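Local coordinates for proteasome assembly chaperone family protein (Pyrococcus furiosus DSM 3638, PDB 3WZ2) that probably acts as an archaeal counterpart of the proteasome-assembly chaperones, and may also serve as a proteasome activator, at residues I21-G25 with V113-A117; T127-I133 with V176-F182; R185-R189 with A215-E219. All blocks are in the same frame, centred on the assembly; numbering follows the deposited sequence.

Contact 1: I21-G25 with V113-A117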
loop_
_atom_site.group_PDB
_atom_site.type_symbol
_atom_site.label_atom_id
_atom_site.label_comp_id
_atom_site.label_asym_id
_atom_site.label_seq_id
_atom_site.Cartn_x
_atom_site.Cartn_y
_atom_site.Cartn_z
ATOM N N ILE B 21 25.510 -17.544 22.899
ATOM C CA ILE B 21 25.776 -18.008 21.561
ATOM C C ILE B 21 24.456 -18.133 20.844
ATOM O O ILE B 21 23.608 -18.957 21.210
ATOM C CB ILE B 21 26.533 -19.334 21.596
ATOM C CG1 ILE B 21 27.918 -19.108 22.213
ATOM C CG2 ILE B 21 26.660 -19.926 20.195
ATOM C CD1 ILE B 21 28.583 -20.382 22.701
ATOM N N PHE B 22 24.278 -17.298 19.811
ATOM C CA PHE B 22 22.998 -17.169 19.122
ATOM C C PHE B 22 23.105 -17.804 17.774
ATOM O O PHE B 22 23.977 -17.429 16.981
ATOM C CB PHE B 22 22.656 -15.702 18.941
ATOM C CG PHE B 22 21.316 -15.464 18.320
ATOM C CD1 PHE B 22 20.207 -15.299 19.109
ATOM C CD2 PHE B 22 21.176 -15.347 16.959
ATOM C CE1 PHE B 22 18.964 -15.046 18.546
ATOM C CE2 PHE B 22 19.943 -15.088 16.386
ATOM C CZ PHE B 22 18.839 -14.933 17.182
ATOM N N ILE B 23 22.230 -18.760 17.511
ATOM C CA ILE B 23 22.255 -19.490 16.260
ATOM C C ILE B 23 20.970 -19.251 15.511
ATOM O O ILE B 23 19.894 -19.463 16.064
ATOM C CB ILE B 23 22.384 -20.980 16.535
ATOM C CG1 ILE B 23 23.701 -21.238 17.260
ATOM C CG2 ILE B 23 22.320 -21.767 15.241
ATOM C CD1 ILE B 23 23.740 -22.589 17.927
ATOM N N GLU B 24 21.063 -18.822 14.256
ATOM C CA GLU B 24 19.871 -18.461 13.506
ATOM C C GLU B 24 19.716 -19.404 12.312
ATOM O O GLU B 24 20.660 -19.595 11.568
ATOM C CB GLU B 24 20.001 -17.010 13.009
ATOM C CG GLU B 24 18.972 -16.602 11.981
ATOM C CD GLU B 24 19.381 -16.881 10.532
ATOM O OE1 GLU B 24 20.478 -16.458 10.093
ATOM O OE2 GLU B 24 18.557 -17.423 9.787
ATOM N N GLY B 25 18.534 -19.979 12.134
ATOM C CA GLY B 25 18.267 -20.878 11.018
ATOM C C GLY B 25 16.909 -20.626 10.388
ATOM O O GLY B 25 16.097 -21.542 10.279
ATOM N N VAL B 113 27.453 -14.944 17.014
ATOM C CA VAL B 113 26.256 -14.932 16.230
ATOM C C VAL B 113 26.518 -15.779 15.016
ATOM O O VAL B 113 27.331 -15.429 14.177
ATOM C CB VAL B 113 25.900 -13.490 15.825
ATOM C CG1 VAL B 113 24.523 -13.428 15.206
ATOM C CG2 VAL B 113 25.953 -12.574 17.041
ATOM N N ILE B 114 25.800 -16.887 14.890
ATOM C CA ILE B 114 26.090 -17.871 13.859
ATOM C C ILE B 114 24.814 -18.107 13.072
ATOM O O ILE B 114 23.818 -18.561 13.618
ATOM C CB ILE B 114 26.554 -19.203 14.484
ATOM C CG1 ILE B 114 27.809 -19.012 15.312
ATOM C CG2 ILE B 114 26.853 -20.218 13.398
ATOM C CD1 ILE B 114 28.125 -20.150 16.269
ATOM N N SER B 115 24.852 -17.841 11.778
ATOM C CA SER B 115 23.746 -18.192 10.903
ATOM C C SER B 115 24.030 -19.483 10.146
ATOM O O SER B 115 25.143 -19.746 9.734
ATOM C CB SER B 115 23.487 -17.030 9.911
ATOM O OG SER B 115 23.042 -15.877 10.603
ATOM N N LEU B 116 23.002 -20.299 10.019
ATOM C CA LEU B 116 23.051 -21.529 9.280
ATOM C C LEU B 116 22.256 -21.350 8.006
ATOM O O LEU B 116 21.080 -20.991 8.051
ATOM C CB LEU B 116 22.412 -22.643 10.102
ATOM C CG LEU B 116 22.940 -22.770 11.511
ATOM C CD1 LEU B 116 22.259 -23.953 12.152
ATOM C CD2 LEU B 116 24.454 -22.930 11.517
ATOM N N ALA B 117 22.906 -21.526 6.877
ATOM C CA ALA B 117 22.283 -21.219 5.588
ATOM C C ALA B 117 22.612 -22.297 4.576
ATOM O O ALA B 117 23.487 -23.148 4.813
ATOM C CB ALA B 117 22.768 -19.873 5.084
#
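Glu24 reaches Ser115 through two torsions: CG stands anti to the backbone N (chi1 168°), and the chain then folds at chi2 (-89°), swinging the carboxylate back toward the neighbouring strand. Ser115 answers with OG set beside its own backbone N; OG donates to Glu24 OE1 over 2.7 Å, and OE1 accepts through its anti lone pair, the one directed away from OE2. A short hydroxyl suits this place, since it meets the acid without pushing the strands apart. OE1 also bonds to Ser160 OG and OE2 to Tyr26 N, so the buried carboxylate is gripped at both oxygens, with helix 158-169 covering that face through Met159 and Leu163.

Beneath this polar pair the backbones run as parallel strands. Ile114 N donates to Phe22 O at 2.8 Å. Ile114 O in turn receives Glu24 N, and Leu116 N donates to Glu24 O; Ile114 thus uses both its N-H and its carbonyl toward 21-24. Phe22 shares the face of Glu24 and Ser115, and its CD2 rests 4.2 Å from Val113 CG1.

The other face is wholly aliphatic. Ile23 CG2 packs on Leu116 CD1 at 3.8 Å, the two side chains meeting at a slant. Ile21 and Ile114 lie alongside, with Ile21 CG2 4.2 Å from Ile114 CD1. Branched residues fill this layer well, because their methyls spread over the sheet; Leu198 and Met201 of helix 188-202 close over Ile114, and Val194 over Leu116. Parallel strands buried between helices on both faces, separated in sequence by a long excursion that includes helix 91-107, form the central alpha/beta core of this PAC2-family protein.

Contact 2: T127-I133 with V176-F182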
loop_
_atom_site.group_PDB
_atom_site.type_symbol
_atom_site.label_atom_id
_atom_site.label_comp_id
_atom_site.label_asym_id
_atom_site.label_seq_id
_atom_site.Cartn_x
_atom_site.Cartn_y
_atom_site.Cartn_z
ATOM N N THR B 127 29.639 -35.191 -3.320
ATOM C CA THR B 127 29.943 -34.662 -1.997
ATOM C C THR B 127 29.716 -33.149 -2.034
ATOM O O THR B 127 30.529 -32.365 -2.545
ATOM C CB THR B 127 31.392 -35.034 -1.573
ATOM O OG1 THR B 127 31.569 -36.455 -1.704
ATOM C CG2 THR B 127 31.681 -34.632 -0.112
ATOM N N PHE B 128 28.602 -32.754 -1.459
ATOM C CA PHE B 128 28.334 -31.365 -1.135
ATOM C C PHE B 128 29.189 -30.908 0.041
ATOM O O PHE B 128 29.238 -31.574 1.075
ATOM C CB PHE B 128 26.839 -31.202 -0.794
ATOM C CG PHE B 128 25.934 -31.237 -1.993
ATOM C CD1 PHE B 128 25.928 -30.183 -2.912
ATOM C CD2 PHE B 128 25.084 -32.317 -2.213
ATOM C CE1 PHE B 128 25.063 -30.196 -4.018
ATOM C CE2 PHE B 128 24.243 -32.345 -3.321
ATOM C CZ PHE B 128 24.229 -31.274 -4.211
ATOM N N GLU B 129 29.802 -29.740 -0.096
ATOM C CA GLU B 129 30.687 -29.209 0.930
ATOM C C GLU B 129 29.959 -28.144 1.830
ATOM O O GLU B 129 28.781 -27.818 1.635
ATOM C CB GLU B 129 31.917 -28.584 0.263
ATOM C CG GLU B 129 32.779 -29.520 -0.602
ATOM C CD GLU B 129 33.612 -30.595 0.144
ATOM O OE1 GLU B 129 33.404 -30.881 1.348
ATOM O OE2 GLU B 129 34.470 -31.215 -0.538
ATOM N N VAL B 130 30.673 -27.647 2.831
ATOM C CA VAL B 130 30.214 -26.543 3.689
ATOM C C VAL B 130 31.231 -25.405 3.668
ATOM O O VAL B 130 32.409 -25.623 3.861
ATOM C CB VAL B 130 30.047 -27.001 5.156
ATOM C CG1 VAL B 130 29.582 -25.841 6.062
ATOM C CG2 VAL B 130 29.066 -28.142 5.224
ATOM N N TRP B 131 30.755 -24.205 3.377
ATOM C CA TRP B 131 31.603 -23.023 3.386
ATOM C C TRP B 131 31.312 -22.194 4.610
ATOM O O TRP B 131 30.313 -22.367 5.268
ATOM C CB TRP B 131 31.359 -22.176 2.126
ATOM C CG TRP B 131 31.664 -22.843 0.832
ATOM C CD1 TRP B 131 30.907 -23.769 0.204
ATOM C CD2 TRP B 131 32.785 -22.595 -0.036
ATOM N NE1 TRP B 131 31.473 -24.120 -1.001
ATOM C CE2 TRP B 131 32.624 -23.411 -1.175
ATOM C CE3 TRP B 131 33.872 -21.730 0.018
ATOM C CZ2 TRP B 131 33.545 -23.423 -2.233
ATOM C CZ3 TRP B 131 34.795 -21.732 -1.042
ATOM C CH2 TRP B 131 34.633 -22.579 -2.143
ATOM N N GLY B 132 32.171 -21.227 4.868
ATOM C CA GLY B 132 32.025 -20.345 5.987
ATOM C C GLY B 132 32.361 -18.920 5.584
ATOM O O GLY B 132 33.122 -18.694 4.619
ATOM N N ILE B 133 31.808 -17.955 6.323
ATOM C CA ILE B 133 32.233 -16.574 6.183
ATOM C C ILE B 133 32.049 -15.903 7.533
ATOM O O ILE B 133 31.123 -16.198 8.273
ATOM C CB ILE B 133 31.445 -15.856 5.049
ATOM C CG1 ILE B 133 31.873 -14.397 4.873
ATOM C CG2 ILE B 133 29.966 -15.897 5.322
ATOM C CD1 ILE B 133 33.292 -14.205 4.358
ATOM N N VAL B 176 28.533 -17.045 9.156
ATOM C CA VAL B 176 27.568 -17.885 8.468
ATOM C C VAL B 176 28.247 -19.204 8.028
ATOM O O VAL B 176 29.330 -19.189 7.478
ATOM C CB VAL B 176 26.982 -17.169 7.246
ATOM C CG1 VAL B 176 25.843 -17.970 6.627
ATOM C CG2 VAL B 176 26.487 -15.761 7.608
ATOM N N LEU B 177 27.582 -20.319 8.283
ATOM C CA LEU B 177 27.959 -21.608 7.711
ATOM C C LEU B 177 26.998 -21.915 6.574
ATOM O O LEU B 177 25.775 -21.829 6.772
ATOM C CB LEU B 177 27.859 -22.684 8.771
ATOM C CG LEU B 177 28.709 -22.472 10.020
ATOM C CD1 LEU B 177 28.434 -23.569 11.026
ATOM C CD2 LEU B 177 30.168 -22.474 9.642
ATOM N N LEU B 178 27.551 -22.209 5.387
ATOM C CA LEU B 178 26.753 -22.452 4.214
ATOM C C LEU B 178 26.919 -23.864 3.684
ATOM O O LEU B 178 27.988 -24.232 3.189
ATOM C CB LEU B 178 27.127 -21.478 3.118
ATOM C CG LEU B 178 26.900 -20.022 3.481
ATOM C CD1 LEU B 178 28.224 -19.331 3.676
ATOM C CD2 LEU B 178 26.143 -19.335 2.406
ATOM N N GLY B 179 25.848 -24.635 3.768
ATOM C CA GLY B 179 25.826 -25.970 3.180
ATOM C C GLY B 179 25.485 -25.872 1.729
ATOM O O GLY B 179 24.380 -25.440 1.375
ATOM N N GLU B 180 26.419 -26.258 0.888
ATOM C CA GLU B 180 26.117 -26.505 -0.523
ATOM C C GLU B 180 24.952 -27.447 -0.677
ATOM O O GLU B 180 24.783 -28.426 0.078
ATOM C CB GLU B 180 27.309 -27.096 -1.276
ATOM C CG GLU B 180 28.483 -26.157 -1.423
ATOM C CD GLU B 180 29.628 -26.772 -2.230
ATOM O OE1 GLU B 180 29.648 -28.023 -2.350
ATOM O OE2 GLU B 180 30.490 -26.028 -2.753
ATOM N N THR B 181 24.096 -27.118 -1.627
ATOM C CA THR B 181 22.867 -27.887 -1.866
ATOM C C THR B 181 22.431 -27.645 -3.312
ATOM O O THR B 181 22.942 -26.731 -3.997
ATOM C CB THR B 181 21.769 -27.517 -0.838
ATOM O OG1 THR B 181 20.631 -28.389 -0.987
ATOM C CG2 THR B 181 21.311 -26.073 -0.987
ATOM N N PHE B 182 21.489 -28.440 -3.780
ATOM C CA PHE B 182 20.980 -28.327 -5.155
ATOM C C PHE B 182 20.535 -26.902 -5.419
ATOM O O PHE B 182 20.952 -26.261 -6.379
ATOM C CB PHE B 182 19.792 -29.262 -5.362
ATOM C CG PHE B 182 20.075 -30.698 -5.013
ATOM C CD1 PHE B 182 19.858 -31.191 -3.718
ATOM C CD2 PHE B 182 20.546 -31.570 -5.986
ATOM C CE1 PHE B 182 20.109 -32.527 -3.400
ATOM C CE2 PHE B 182 20.801 -32.897 -5.673
ATOM C CZ PHE B 182 20.578 -33.379 -4.389
HETATM O O HOH W 1 26.472 -29.178 2.182
#
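Phe128 drives an edge of its ring into the face of Phe182, a T-shaped pair with centroids 5.1 Å apart and planes at 65°. Phe128 CZ lies over the centre of the Phe182 ring, while one face of Phe128 is filled by Thr181 CA, 4.2 Å from the ring centroid. Flat rings suit this end of the contact because they cover backbone as readily as another ring.

Glu180 fills the hollow between Phe128 and Trp131. Its chain is extended beyond CG (chi2 -178°), carrying the carboxylate along Glu129 to the indole. Trp131 NE1 donates to Glu180 OE2 at 2.8 Å, almost perfectly straight at 177°; the oxygen sits in the indole plane, yet the N-H comes from above the carboxylate plane. Glu129 N binds Glu180 OE1 at 2.8 Å, and Lys125 forms a salt bridge to the same oxygen. Replacing Glu180 by alanine would probably leave the indole N-H, the Glu129 N-H and Lys125 without their acidic partner and open a gap beside Trp131.

Water 1 bridges the carbonyls of Glu129 and Glu180, donating to both. Farther along, the antiparallel ladder is regular, with Trp131 and Leu178 exchanging two backbone bonds. Ile133 CG2 is the bump at the far end, 3.8 Å from Val176 CB and 4.2 Å from Leu178 CD1. Gly132 and Gly179 bring no side chain to the other face, where Val130 and Leu177 are the hydrophobic residues.

Strand 174-181 lies between 112-120 and 130-134, and the latter passes the sheet on to 149-150. Helix 188-202 packs on Val130 and Leu177, helix 137-145 touches Ile133 and Leu177, and Ile133 also meets Gly66 of the second subunit.

Contact 3: R185-R189 with A215-E219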
loop_
_atom_site.group_PDB
_atom_site.type_symbol
_atom_site.label_atom_id
_atom_site.label_comp_id
_atom_site.label_asym_id
_atom_site.label_seq_id
_atom_site.Cartn_x
_atom_site.Cartn_y
_atom_site.Cartn_z
ATOM N N ARG B 185 15.285 -27.829 -3.624
ATOM C CA ARG B 185 14.547 -28.801 -2.845
ATOM C C ARG B 185 14.978 -28.759 -1.391
ATOM O O ARG B 185 16.102 -28.378 -1.091
ATOM C CB ARG B 185 14.697 -30.225 -3.450
ATOM C CG ARG B 185 16.070 -30.897 -3.296
ATOM C CD ARG B 185 16.462 -31.946 -4.381
ATOM N NE ARG B 185 15.454 -32.210 -5.426
ATOM C CZ ARG B 185 14.452 -33.092 -5.371
ATOM N NH1 ARG B 185 14.286 -33.884 -4.337
ATOM N NH2 ARG B 185 13.629 -33.208 -6.409
ATOM N N PRO B 186 14.109 -29.216 -0.483
ATOM C CA PRO B 186 14.582 -29.417 0.876
ATOM C C PRO B 186 15.735 -30.386 0.935
ATOM O O PRO B 186 15.703 -31.441 0.279
ATOM C CB PRO B 186 13.368 -29.998 1.622
ATOM C CG PRO B 186 12.210 -29.853 0.689
ATOM C CD PRO B 186 12.790 -29.838 -0.699
ATOM N N ASP B 187 16.755 -30.049 1.719
ATOM C CA ASP B 187 17.993 -30.849 1.751
ATOM C C ASP B 187 18.459 -31.138 3.166
ATOM O O ASP B 187 19.328 -30.453 3.715
ATOM C CB ASP B 187 19.090 -30.183 0.917
ATOM C CG ASP B 187 20.267 -31.127 0.632
ATOM O OD1 ASP B 187 20.339 -32.215 1.293
ATOM O OD2 ASP B 187 21.096 -30.752 -0.241
ATOM N N PRO B 188 17.903 -32.174 3.770
ATOM C CA PRO B 188 18.352 -32.528 5.117
ATOM C C PRO B 188 19.797 -33.020 5.184
ATOM O O PRO B 188 20.411 -32.973 6.267
ATOM C CB PRO B 188 17.382 -33.638 5.557
ATOM C CG PRO B 188 16.647 -34.040 4.341
ATOM C CD PRO B 188 16.747 -32.949 3.328
ATOM N N ARG B 189 20.339 -33.479 4.070
ATOM C CA ARG B 189 21.727 -33.946 4.064
ATOM C C ARG B 189 22.710 -32.816 4.117
ATOM O O ARG B 189 23.671 -32.902 4.847
ATOM C CB ARG B 189 22.012 -34.803 2.842
ATOM C CG ARG B 189 21.274 -36.120 2.969
ATOM C CD ARG B 189 21.418 -37.000 1.759
ATOM N NE ARG B 189 20.152 -37.710 1.657
ATOM C CZ ARG B 189 19.847 -38.837 2.292
ATOM N NH1 ARG B 189 20.734 -39.468 3.060
ATOM N NH2 ARG B 189 18.641 -39.348 2.106
ATOM N N ALA B 215 15.939 -38.531 6.539
ATOM C CA ALA B 215 16.093 -37.623 5.406
ATOM C C ALA B 215 14.926 -37.685 4.417
ATOM O O ALA B 215 14.385 -36.627 4.015
ATOM C CB ALA B 215 17.405 -37.882 4.663
ATOM N N GLU B 216 14.583 -38.901 3.975
ATOM C CA GLU B 216 13.523 -39.082 2.961
ATOM C C GLU B 216 12.213 -38.515 3.474
ATOM O O GLU B 216 11.530 -37.777 2.768
ATOM C CB GLU B 216 13.362 -40.562 2.538
ATOM C CG GLU B 216 11.924 -41.016 2.228
ATOM C CD GLU B 216 11.798 -42.512 1.902
ATOM O OE1 GLU B 216 12.813 -43.250 1.952
ATOM O OE2 GLU B 216 10.667 -42.945 1.609
ATOM N N MET B 217 11.876 -38.857 4.711
ATOM C CA MET B 217 10.646 -38.401 5.319
ATOM C C MET B 217 10.616 -36.871 5.455
ATOM O O MET B 217 9.603 -36.230 5.135
ATOM C CB MET B 217 10.494 -39.068 6.691
ATOM C CG MET B 217 9.442 -38.466 7.596
ATOM S SD MET B 217 9.485 -39.284 9.231
ATOM C CE MET B 217 10.250 -38.156 10.422
ATOM N N ILE B 218 11.720 -36.282 5.923
ATOM C CA ILE B 218 11.804 -34.836 6.079
ATOM C C ILE B 218 11.660 -34.137 4.734
ATOM O O ILE B 218 10.950 -33.135 4.614
ATOM C CB ILE B 218 13.128 -34.426 6.745
ATOM C CG1 ILE B 218 13.130 -34.843 8.224
ATOM C CG2 ILE B 218 13.342 -32.925 6.645
ATOM C CD1 ILE B 218 14.524 -35.053 8.775
ATOM N N GLU B 219 12.300 -34.679 3.708
ATOM C CA GLU B 219 12.182 -34.105 2.371
ATOM C C GLU B 219 10.739 -34.079 1.897
ATOM O O GLU B 219 10.296 -33.108 1.265
ATOM C CB GLU B 219 13.038 -34.861 1.373
ATOM C CG GLU B 219 13.089 -34.184 0.016
ATOM C CD GLU B 219 14.282 -34.721 -0.846
ATOM O OE1 GLU B 219 14.350 -34.499 -2.085
ATOM O OE2 GLU B 219 15.185 -35.392 -0.281
#
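Glu219 spans the gap to the loop before helix 188-202: chi1 of -172° turns CG away from the backbone N, and the straight chain beyond carries the carboxylate alongside Pro186 O to Arg185. Arg185 NH1 and Glu219 OE1 form a salt bridge at the edge of the guanidinium, the two planes turned 70° apart; the modelled separation is implausibly short, so its exact geometry is doubtful.

Pro188 supplies the hydrophobic wedge. Its CG lies 3.9 Å from Ala215 CB and also touches Ala215 O and Ile218 CG2. A proline fits the first turn of a helix, where its missing N-H costs no bond, and the CG corner of its compact ring presses against the neighbouring helix.

Ala215 has the small side chain this close approach needs. Its CB also lies over one face of the Arg189 guanidinium, offset toward the edge, a tight approach of uncertain exact value; Leu212 of helix 209-213 lies against Arg189 too. Chemically, the contact pairs a small apolar centre at Pro188 and Ala215 with charged groups at its solvent-facing edge, where the Arg185-Glu219 attraction is probably weakened by water, as far as its geometry can be trusted.

How the contacts relate
The three contacts follow one another along the chain without interleaving. Contacts 1 and 2 belong to the same mixed sheet, their centres about 14 Å apart, and are joined because strands 112-120 and 174-181 are neighbours: Ala117 N lies 2.9 Å from Leu177 O, a probable hydrogen bond. Contact 3 lies about 16 Å from contact 2, centre to centre; Thr181 OG1 probably hydrogen-bonds to Asp187 OD2, the N-cap residue. Contacts 1 and 3 do not touch, their nearest atoms being about 8 Å apart. Strand 174-181 carries the chain from the sheet into helix 188-202, so one continuous path joins the core to the C-terminal helices, where a coiled coil is predicted.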